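Local coordinates for glycerol dehydratase (PDB 1R9D), which probably dehydrates glycerol without vitamin B12, as a lyase of the glycyl radical family related to pyruvate formate lyase, at residues G128-M139 with C508-A517; C149-Y157 with W445-I456. All blocks are in the same frame, centred on the assembly; numbering follows the deposited sequence.

Contact 1 (G128-M139 with C508-A517); sequences GKTTSELATSYM and CIDIAHAERA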
loop_
_atom_site.group_PDB
_atom_site.type_symbol
_atom_site.label_atom_id
_atom_site.label_comp_id
_atom_site.label_asym_id
_atom_site.label_seq_id
_atom_site.Cartn_x
_atom_site.Cartn_y
_atom_site.Cartn_z
ATOM N N GLY A 128 1.594 8.791 15.090
ATOM C CA GLY A 128 2.312 8.177 13.987
ATOM C C GLY A 128 1.447 7.430 12.986
ATOM O O GLY A 128 1.962 6.891 12.010
ATOM N N LYS A 129 0.136 7.421 13.195
ATOM C CA LYS A 129 -0.761 6.681 12.312
ATOM C C LYS A 129 -1.680 7.516 11.427
ATOM O O LYS A 129 -2.579 6.975 10.781
ATOM C CB LYS A 129 -1.609 5.729 13.158
ATOM C CG LYS A 129 -0.773 4.837 14.062
ATOM C CD LYS A 129 -1.641 4.003 14.983
ATOM C CE LYS A 129 -0.783 3.221 15.970
ATOM N NZ LYS A 129 -1.618 2.565 17.015
ATOM N N THR A 130 -1.448 8.822 11.382
ATOM C CA THR A 130 -2.282 9.710 10.585
ATOM C C THR A 130 -1.765 9.868 9.161
ATOM O O THR A 130 -0.647 9.461 8.844
ATOM C CB THR A 130 -2.347 11.119 11.208
ATOM O OG1 THR A 130 -1.035 11.695 11.208
ATOM C CG2 THR A 130 -2.866 11.050 12.646
ATOM N N THR A 131 -2.591 10.458 8.306
ATOM C CA THR A 131 -2.192 10.710 6.928
ATOM C C THR A 131 -1.108 11.795 6.917
ATOM O O THR A 131 -0.152 11.711 6.146
ATOM C CB THR A 131 -3.392 11.169 6.057
ATOM O OG1 THR A 131 -4.030 12.298 6.665
ATOM C CG2 THR A 131 -4.410 10.042 5.905
ATOM N N SER A 132 -1.250 12.799 7.785
ATOM C CA SER A 132 -0.273 13.889 7.863
ATOM C C SER A 132 1.139 13.390 8.170
ATOM O O SER A 132 2.114 13.834 7.565
ATOM C CB SER A 132 -0.682 14.922 8.929
ATOM O OG SER A 132 -0.628 14.387 10.248
ATOM N N GLU A 133 1.254 12.452 9.103
ATOM C CA GLU A 133 2.572 11.942 9.461
ATOM C C GLU A 133 3.215 11.137 8.329
ATOM O O GLU A 133 4.420 11.232 8.103
ATOM C CB GLU A 133 2.464 11.136 10.763
ATOM C CG GLU A 133 2.010 12.044 11.913
ATOM C CD GLU A 133 1.552 11.302 13.155
ATOM O OE1 GLU A 133 2.327 11.251 14.137
ATOM O OE2 GLU A 133 0.416 10.777 13.147
ATOM N N LEU A 134 2.413 10.365 7.601
ATOM C CA LEU A 134 2.948 9.591 6.482
ATOM C C LEU A 134 3.345 10.542 5.343
ATOM O O LEU A 134 4.362 10.339 4.685
ATOM C CB LEU A 134 1.906 8.586 5.986
ATOM C CG LEU A 134 2.303 7.744 4.768
ATOM C CD1 LEU A 134 3.538 6.919 5.085
ATOM C CD2 LEU A 134 1.143 6.844 4.381
ATOM N N ALA A 135 2.541 11.582 5.124
ATOM C CA ALA A 135 2.822 12.559 4.069
ATOM C C ALA A 135 4.200 13.175 4.270
ATOM O O ALA A 135 4.977 13.304 3.322
ATOM C CB ALA A 135 1.758 13.653 4.064
ATOM N N THR A 136 4.504 13.562 5.507
ATOM C CA THR A 136 5.805 14.149 5.810
ATOM C C THR A 136 6.935 13.150 5.556
ATOM O O THR A 136 8.002 13.516 5.050
ATOM C CB THR A 136 5.862 14.633 7.279
ATOM O OG1 THR A 136 5.005 15.771 7.431
ATOM C CG2 THR A 136 7.280 15.020 7.669
ATOM N N SER A 137 6.705 11.886 5.895
ATOM C CA SER A 137 7.721 10.863 5.683
ATOM C C SER A 137 8.047 10.680 4.201
ATOM O O SER A 137 9.174 10.331 3.852
ATOM C CB SER A 137 7.265 9.527 6.275
ATOM O OG SER A 137 7.112 9.623 7.681
ATOM N N TYR A 138 7.063 10.906 3.332
ATOM C CA TYR A 138 7.282 10.760 1.892
ATOM C C TYR A 138 8.024 11.952 1.279
ATOM O O TYR A 138 8.642 11.825 0.222
ATOM C CB TYR A 138 5.950 10.558 1.161
ATOM C CG TYR A 138 5.525 9.109 1.038
ATOM C CD1 TYR A 138 4.309 8.671 1.564
ATOM C CD2 TYR A 138 6.341 8.177 0.398
ATOM C CE1 TYR A 138 3.919 7.333 1.455
ATOM C CE2 TYR A 138 5.959 6.841 0.285
ATOM C CZ TYR A 138 4.750 6.429 0.816
ATOM O OH TYR A 138 4.380 5.105 0.722
ATOM N N MET A 139 7.974 13.100 1.949
ATOM C CA MET A 139 8.643 14.303 1.457
ATOM C C MET A 139 10.148 14.247 1.673
ATOM O O MET A 139 10.617 13.726 2.684
ATOM C CB MET A 139 8.098 15.548 2.164
ATOM C CG MET A 139 6.659 15.875 1.866
ATOM S SD MET A 139 6.126 17.355 2.754
ATOM C CE MET A 139 4.372 17.057 2.877
ATOM N N CYS A 508 2.881 14.038 -2.272
ATOM C CA CYS A 508 3.185 13.178 -1.131
ATOM C C CYS A 508 1.952 13.035 -0.238
ATOM O O CYS A 508 1.695 11.963 0.314
ATOM C CB CYS A 508 4.357 13.748 -0.324
ATOM S SG CYS A 508 5.962 13.646 -1.168
ATOM N N ILE A 509 1.193 14.119 -0.106
ATOM C CA ILE A 509 -0.026 14.123 0.693
ATOM C C ILE A 509 -1.080 13.279 -0.026
ATOM O O ILE A 509 -1.885 12.594 0.610
ATOM C CB ILE A 509 -0.542 15.567 0.878
ATOM C CG1 ILE A 509 0.475 16.363 1.697
ATOM C CG2 ILE A 509 -1.905 15.575 1.575
ATOM C CD1 ILE A 509 0.194 17.860 1.706
ATOM N N ASP A 510 -1.052 13.328 -1.357
ATOM C CA ASP A 510 -1.974 12.580 -2.215
ATOM C C ASP A 510 -1.745 11.081 -1.967
ATOM O O ASP A 510 -2.689 10.316 -1.731
ATOM C CB ASP A 510 -1.677 12.929 -3.685
ATOM C CG ASP A 510 -2.891 12.796 -4.599
ATOM O OD1 ASP A 510 -3.675 11.835 -4.447
ATOM O OD2 ASP A 510 -3.047 13.656 -5.503
ATOM N N ILE A 511 -0.481 10.672 -2.010
ATOM C CA ILE A 511 -0.117 9.278 -1.778
ATOM C C ILE A 511 -0.528 8.837 -0.373
ATOM O O ILE A 511 -1.010 7.722 -0.188
ATOM C CB ILE A 511 1.408 9.065 -1.962
ATOM C CG1 ILE A 511 1.773 9.210 -3.442
ATOM C CG2 ILE A 511 1.817 7.679 -1.463
ATOM C CD1 ILE A 511 3.273 9.238 -3.712
ATOM N N ALA A 512 -0.356 9.719 0.610
ATOM C CA ALA A 512 -0.703 9.392 1.994
ATOM C C ALA A 512 -2.191 9.118 2.189
ATOM O O ALA A 512 -2.560 8.175 2.894
ATOM C CB ALA A 512 -0.245 10.511 2.935
ATOM N N HIS A 513 -3.046 9.935 1.581
ATOM C CA HIS A 513 -4.487 9.737 1.689
ATOM C C HIS A 513 -4.896 8.414 1.064
ATOM O O HIS A 513 -5.779 7.725 1.573
ATOM C CB HIS A 513 -5.245 10.882 1.012
ATOM C CG HIS A 513 -5.438 12.076 1.894
ATOM N ND1 HIS A 513 -6.415 12.129 2.866
ATOM C CD2 HIS A 513 -4.760 13.245 1.979
ATOM C CE1 HIS A 513 -6.329 13.280 3.511
ATOM N NE2 HIS A 513 -5.333 13.974 2.992
ATOM N N ALA A 514 -4.255 8.056 -0.044
ATOM C CA ALA A 514 -4.572 6.801 -0.714
ATOM C C ALA A 514 -4.141 5.604 0.127
ATOM O O ALA A 514 -4.840 4.589 0.189
ATOM C CB ALA A 514 -3.886 6.747 -2.076
ATOM N N GLU A 515 -2.995 5.735 0.784
ATOM C CA GLU A 515 -2.448 4.653 1.595
ATOM C C GLU A 515 -3.150 4.462 2.933
ATOM O O GLU A 515 -3.341 3.330 3.377
ATOM C CB GLU A 515 -0.951 4.892 1.834
ATOM C CG GLU A 515 -0.202 3.714 2.439
ATOM C CD GLU A 515 1.311 3.903 2.397
ATOM O OE1 GLU A 515 1.809 4.489 1.405
ATOM O OE2 GLU A 515 2.003 3.453 3.343
ATOM N N ARG A 516 -3.548 5.560 3.569
ATOM C CA ARG A 516 -4.186 5.461 4.877
ATOM C C ARG A 516 -5.646 5.871 5.004
ATOM O O ARG A 516 -6.311 5.475 5.966
ATOM C CB ARG A 516 -3.348 6.223 5.906
ATOM C CG ARG A 516 -2.004 5.563 6.166
ATOM C CD ARG A 516 -1.203 6.254 7.260
ATOM N NE ARG A 516 0.015 5.501 7.552
ATOM C CZ ARG A 516 0.892 5.815 8.499
ATOM N NH1 ARG A 516 0.699 6.883 9.264
ATOM N NH2 ARG A 516 1.961 5.051 8.688
ATOM N N ALA A 517 -6.161 6.649 4.055
ATOM C CA ALA A 517 -7.554 7.069 4.140
ATOM C C ALA A 517 -8.378 6.998 2.851
ATOM O O ALA A 517 -8.997 7.984 2.445
ATOM C CB ALA A 517 -7.638 8.488 4.740
#
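Arg516 NH1 is shared by two main-chain carbonyls just ahead of helix 131-138, donating to Thr130 O at 2.9 Å and to Gly128 O at 3.0 Å. Both bonds are bent (N-H...O 140° and 147°), as may be expected of one nitrogen serving two acceptors that lie somewhat out of the guanidinium plane. Arg516, extended from CG to NE, is long enough to carry its guanidinium from the last turn of helix 484-516 to these carbonyls; its NH2 donates to Glu43 O of the second subunit. Leu134 CB lies over one guanidinium face, while its CD2 rests against Arg516 NE. That same methyl sits 3.6 Å from Glu515 CD, the leucine crossing the glutamate nearly at right angles.

The loop so gripped is ordered from within: Thr130 and Glu133 form a capping box, and Glu133 OE2 accepts from both N and OG1 of Thr130. At the other end of the helix Tyr138 OH donates to the syn lone pair of Glu515 OE1 at 2.7 Å, the ring and carboxylate planes being steeply inclined. Ile511 CG2 makes an off-centre CH-pi contact with this ring, 4.1 Å from its centroid. Between these polar ends small residues bring the backbones together: Ala512 CB reaches Thr131 O at 3.4 Å and also packs on Ala135 CB, while Cys508 CB lies against Tyr138 CB.

Consistent with these small residues, the axis of helix 131-138 and that of the 508-516 end of helix 484-516 approach to 8.0 Å, crossing at 134°. Helix 155-159 touches both of them, through Ser132 on Tyr158 and Ile509 on Tyr157, and the second subunit packs beside Tyr138 and Ile511.

Contact 2 (C149-Y157 with W445-I456); sequences CDVFTVGNY and WHDSAFFNLARI
Tyr157 points an edge at the face of Trp445 in a T-shaped pair, ring planes 68° apart and centroids 4.7 Å apart, with CD1 only 3.4 Å from Trp445 CE3. With CG anti to the carbonyl carbon (chi1 -59°), the tyrosine ring reaches over to the loop at 445-448, where OH accepts from Asp447 N at 3.0 Å. Asp447 O is over one tyrosine face and takes a nearly straight bond from Asn156 ND2, 3.0 Å long and in the amide plane. A tyrosine and an asparagine thus fix both backbone polar groups of Asp447.

Strands 152-153 and 449-452 run antiparallel. Thr153 and Phe450 are a hydrogen-bonded pair whose side chains lie side by side, Thr153 CG2 at the phenyl edge. Phe152 and Phe451, the non-hydrogen-bonded pair, occupy the other face, where Val151 CG1 covers one face of the Phe451 ring.

Arg455, bent at chi2 and chi3, curls back to donate from NH2 to Cys149 O at 3.0 Å and from NE to Asp150 O at 2.9 Å, while its NH1 forms a salt bridge with Asp466. Asn452 OD1 accepts from Arg455 N as N-cap of helix 453-461, while its ND2 bonds Thr652 OG1.

Strand 449-452 also pairs in parallel with 543-551. Beside this sheet Gln549 NE2 holds Asp447 OD1 while OD2 hydrogen-bonds a bound glycerol, consistent with the substrate pocket of a glycyl radical enzyme.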
loop_
_atom_site.group_PDB
_atom_site.type_symbol
_atom_site.label_atom_id
_atom_site.label_comp_id
_atom_site.label_asym_id
_atom_site.label_seq_id
_atom_site.Cartn_x
_atom_site.Cartn_y
_atom_site.Cartn_z
ATOM N N CYS A 149 9.280 27.762 4.338
ATOM C CA CYS A 149 9.976 29.005 3.994
ATOM C C CYS A 149 9.059 30.220 3.880
ATOM O O CYS A 149 9.487 31.273 3.408
ATOM C CB CYS A 149 10.718 28.843 2.660
ATOM S SG CYS A 149 12.204 27.839 2.742
ATOM N N ASP A 150 7.806 30.079 4.299
ATOM C CA ASP A 150 6.837 31.171 4.212
ATOM C C ASP A 150 6.578 31.613 2.771
ATOM O O ASP A 150 6.383 32.802 2.510
ATOM C CB ASP A 150 7.294 32.393 5.029
ATOM C CG ASP A 150 7.060 32.228 6.520
ATOM O OD1 ASP A 150 6.329 31.293 6.921
ATOM O OD2 ASP A 150 7.597 33.053 7.295
ATOM N N VAL A 151 6.593 30.666 1.834
ATOM C CA VAL A 151 6.320 30.989 0.437
ATOM C C VAL A 151 4.974 30.388 0.029
ATOM O O VAL A 151 4.200 31.010 -0.701
ATOM C CB VAL A 151 7.430 30.462 -0.502
ATOM C CG1 VAL A 151 7.010 30.629 -1.957
ATOM C CG2 VAL A 151 8.725 31.225 -0.251
ATOM N N PHE A 152 4.699 29.173 0.498
ATOM C CA PHE A 152 3.433 28.524 0.187
ATOM C C PHE A 152 3.018 27.604 1.333
ATOM O O PHE A 152 3.809 27.337 2.236
ATOM C CB PHE A 152 3.546 27.733 -1.128
ATOM C CG PHE A 152 4.483 26.557 -1.063
ATOM C CD1 PHE A 152 4.060 25.335 -0.546
ATOM C CD2 PHE A 152 5.797 26.675 -1.507
ATOM C CE1 PHE A 152 4.932 24.250 -0.473
ATOM C CE2 PHE A 152 6.677 25.595 -1.439
ATOM C CZ PHE A 152 6.244 24.379 -0.920
ATOM N N THR A 153 1.772 27.148 1.304
ATOM C CA THR A 153 1.268 26.243 2.332
ATOM C C THR A 153 0.433 25.135 1.709
ATOM O O THR A 153 -0.388 25.387 0.832
ATOM C CB THR A 153 0.382 26.968 3.369
ATOM O OG1 THR A 153 -0.200 25.997 4.251
ATOM C CG2 THR A 153 -0.737 27.742 2.688
ATOM N N VAL A 154 0.661 23.906 2.161
ATOM C CA VAL A 154 -0.095 22.761 1.672
ATOM C C VAL A 154 -0.832 22.170 2.867
ATOM O O VAL A 154 -1.146 20.984 2.900
ATOM C CB VAL A 154 0.827 21.683 1.050
ATOM C CG1 VAL A 154 1.395 22.182 -0.278
ATOM C CG2 VAL A 154 1.962 21.348 2.003
ATOM N N GLY A 155 -1.122 23.021 3.845
ATOM C CA GLY A 155 -1.809 22.559 5.037
ATOM C C GLY A 155 -3.213 21.999 4.885
ATOM O O GLY A 155 -3.590 21.079 5.612
ATOM N N ASN A 156 -3.989 22.527 3.942
ATOM C CA ASN A 156 -5.371 22.089 3.777
ATOM C C ASN A 156 -5.600 20.573 3.814
ATOM O O ASN A 156 -6.327 20.084 4.682
ATOM C CB ASN A 156 -5.973 22.687 2.497
ATOM C CG ASN A 156 -7.493 22.682 2.511
ATOM O OD1 ASN A 156 -8.117 22.504 3.564
ATOM N ND2 ASN A 156 -8.101 22.889 1.347
ATOM N N TYR A 157 -4.982 19.833 2.897
ATOM C CA TYR A 157 -5.162 18.378 2.843
ATOM C C TYR A 157 -4.174 17.630 3.741
ATOM O O TYR A 157 -4.220 16.397 3.861
ATOM C CB TYR A 157 -5.028 17.897 1.391
ATOM C CG TYR A 157 -6.028 18.514 0.428
ATOM C CD1 TYR A 157 -5.773 18.536 -0.943
ATOM C CD2 TYR A 157 -7.225 19.077 0.882
ATOM C CE1 TYR A 157 -6.675 19.102 -1.838
ATOM C CE2 TYR A 157 -8.141 19.648 -0.013
ATOM C CZ TYR A 157 -7.853 19.655 -1.373
ATOM O OH TYR A 157 -8.733 20.211 -2.278
ATOM N N TRP A 445 -9.190 17.787 -6.257
ATOM C CA TRP A 445 -8.221 18.377 -5.326
ATOM C C TRP A 445 -8.149 19.892 -5.601
ATOM O O TRP A 445 -7.068 20.473 -5.698
ATOM C CB TRP A 445 -6.845 17.717 -5.538
ATOM C CG TRP A 445 -6.589 16.557 -4.608
ATOM C CD1 TRP A 445 -7.444 15.529 -4.315
ATOM C CD2 TRP A 445 -5.437 16.367 -3.782
ATOM N NE1 TRP A 445 -6.900 14.719 -3.342
ATOM C CE2 TRP A 445 -5.669 15.213 -2.996
ATOM C CE3 TRP A 445 -4.233 17.066 -3.622
ATOM C CZ2 TRP A 445 -4.740 14.745 -2.062
ATOM C CZ3 TRP A 445 -3.304 16.598 -2.688
ATOM C CH2 TRP A 445 -3.567 15.448 -1.921
ATOM N N HIS A 446 -9.320 20.515 -5.703
ATOM C CA HIS A 446 -9.450 21.937 -6.038
ATOM C C HIS A 446 -8.839 23.022 -5.132
ATOM O O HIS A 446 -8.872 24.209 -5.481
ATOM C CB HIS A 446 -10.922 22.243 -6.311
ATOM C CG HIS A 446 -11.494 21.462 -7.459
ATOM N ND1 HIS A 446 -11.148 21.706 -8.773
ATOM C CD2 HIS A 446 -12.379 20.439 -7.488
ATOM C CE1 HIS A 446 -11.799 20.868 -9.561
ATOM N NE2 HIS A 446 -12.552 20.088 -8.807
ATOM N N ASP A 447 -8.316 22.651 -3.969
ATOM C CA ASP A 447 -7.644 23.642 -3.125
ATOM C C ASP A 447 -6.509 22.942 -2.396
ATOM O O ASP A 447 -6.478 22.850 -1.164
ATOM C CB ASP A 447 -8.593 24.311 -2.129
ATOM C CG ASP A 447 -7.961 25.537 -1.477
ATOM O OD1 ASP A 447 -6.852 25.926 -1.912
ATOM O OD2 ASP A 447 -8.562 26.120 -0.548
ATOM N N SER A 448 -5.565 22.452 -3.189
ATOM C CA SER A 448 -4.422 21.714 -2.679
ATOM C C SER A 448 -3.320 22.565 -2.058
ATOM O O SER A 448 -2.431 22.034 -1.396
ATOM C CB SER A 448 -3.834 20.849 -3.796
ATOM O OG SER A 448 -3.255 21.647 -4.817
ATOM N N ALA A 449 -3.369 23.880 -2.264
ATOM C CA ALA A 449 -2.346 24.758 -1.701
ATOM C C ALA A 449 -2.572 26.230 -2.021
ATOM O O ALA A 449 -3.339 26.569 -2.919
ATOM C CB ALA A 449 -0.975 24.345 -2.215
ATOM N N PHE A 450 -1.915 27.096 -1.250
ATOM C CA PHE A 450 -1.958 28.542 -1.481
ATOM C C PHE A 450 -0.492 28.913 -1.674
ATOM O O PHE A 450 0.374 28.476 -0.909
ATOM C CB PHE A 450 -2.543 29.308 -0.288
ATOM C CG PHE A 450 -4.038 29.209 -0.171
ATOM C CD1 PHE A 450 -4.616 28.490 0.866
ATOM C CD2 PHE A 450 -4.866 29.841 -1.094
ATOM C CE1 PHE A 450 -6.004 28.404 0.988
ATOM C CE2 PHE A 450 -6.251 29.762 -0.985
ATOM C CZ PHE A 450 -6.821 29.041 0.061
ATOM N N PHE A 451 -0.222 29.716 -2.697
ATOM C CA PHE A 451 1.139 30.120 -3.050
ATOM C C PHE A 451 1.239 31.647 -3.047
ATOM O O PHE A 451 0.447 32.320 -3.696
ATOM C CB PHE A 451 1.455 29.570 -4.444
ATOM C CG PHE A 451 2.881 29.743 -4.869
ATOM C CD1 PHE A 451 3.805 28.720 -4.681
ATOM C CD2 PHE A 451 3.292 30.915 -5.500
ATOM C CE1 PHE A 451 5.120 28.854 -5.120
ATOM C CE2 PHE A 451 4.607 31.063 -5.945
ATOM C CZ PHE A 451 5.523 30.032 -5.757
ATOM N N ASN A 452 2.210 32.181 -2.312
ATOM C CA ASN A 452 2.394 33.631 -2.201
ATOM C C ASN A 452 3.227 34.200 -3.348
ATOM O O ASN A 452 4.454 34.135 -3.328
ATOM C CB ASN A 452 3.070 33.967 -0.866
ATOM C CG ASN A 452 3.059 35.454 -0.565
ATOM O OD1 ASN A 452 3.068 36.285 -1.476
ATOM N ND2 ASN A 452 3.051 35.798 0.722
ATOM N N LEU A 453 2.552 34.763 -4.345
ATOM C CA LEU A 453 3.232 35.344 -5.499
ATOM C C LEU A 453 4.111 36.536 -5.121
ATOM O O LEU A 453 5.171 36.746 -5.714
ATOM C CB LEU A 453 2.208 35.783 -6.542
ATOM C CG LEU A 453 1.295 34.707 -7.133
ATOM C CD1 LEU A 453 0.200 35.394 -7.944
ATOM C CD2 LEU A 453 2.101 33.739 -7.995
ATOM N N ALA A 454 3.671 37.314 -4.136
ATOM C CA ALA A 454 4.430 38.487 -3.699
ATOM C C ALA A 454 5.800 38.117 -3.126
ATOM O O ALA A 454 6.772 38.856 -3.291
ATOM C CB ALA A 454 3.622 39.278 -2.670
ATOM N N ARG A 455 5.878 36.975 -2.450
ATOM C CA ARG A 455 7.141 36.527 -1.877
ATOM C C ARG A 455 8.156 36.220 -2.966
ATOM O O ARG A 455 9.356 36.358 -2.755
ATOM C CB ARG A 455 6.916 35.288 -1.009
ATOM C CG ARG A 455 6.238 35.598 0.316
ATOM C CD ARG A 455 7.255 36.106 1.327
ATOM N NE ARG A 455 8.123 35.019 1.770
ATOM C CZ ARG A 455 9.301 35.185 2.360
ATOM N NH1 ARG A 455 9.767 36.403 2.585
ATOM N NH2 ARG A 455 10.016 34.127 2.725
ATOM N N ILE A 456 7.677 35.792 -4.134
ATOM C CA ILE A 456 8.579 35.481 -5.238
ATOM C C ILE A 456 9.235 36.778 -5.732
ATOM O O ILE A 456 10.401 36.782 -6.132
ATOM C CB ILE A 456 7.822 34.778 -6.401
ATOM C CG1 ILE A 456 7.236 33.449 -5.908
ATOM C CG2 ILE A 456 8.769 34.520 -7.572
ATOM C CD1 ILE A 456 8.274 32.461 -5.367
HETATM O O HOH W 1 3.617 33.534 2.642
HETATM O O HOH W 2 -3.182 20.409 0.962
#

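Overall arrangement
Helix 484-516 joins the two contacts, whose centres are about 18 Å apart. In contact 1 its last turns pack on helix 131-138, and other sides of the same turns meet contact 2: His513 NE2 lies 2.8 Å from Tyr157 O, a probable hydrogen bond, and Asp510 CA is 3.3 Å from Trp445 CH2. Ile509 serves both, with CG1 toward helix 131-138 and CG2 3.4 Å from Tyr157 O. The side chain of Asp447 in contact 2 comes to about 3 Å of the bound glycerol, that of His513 only to about 13 Å. Contact 2 therefore borders the ligand pocket, whereas contact 1 lies further out, against the second subunit.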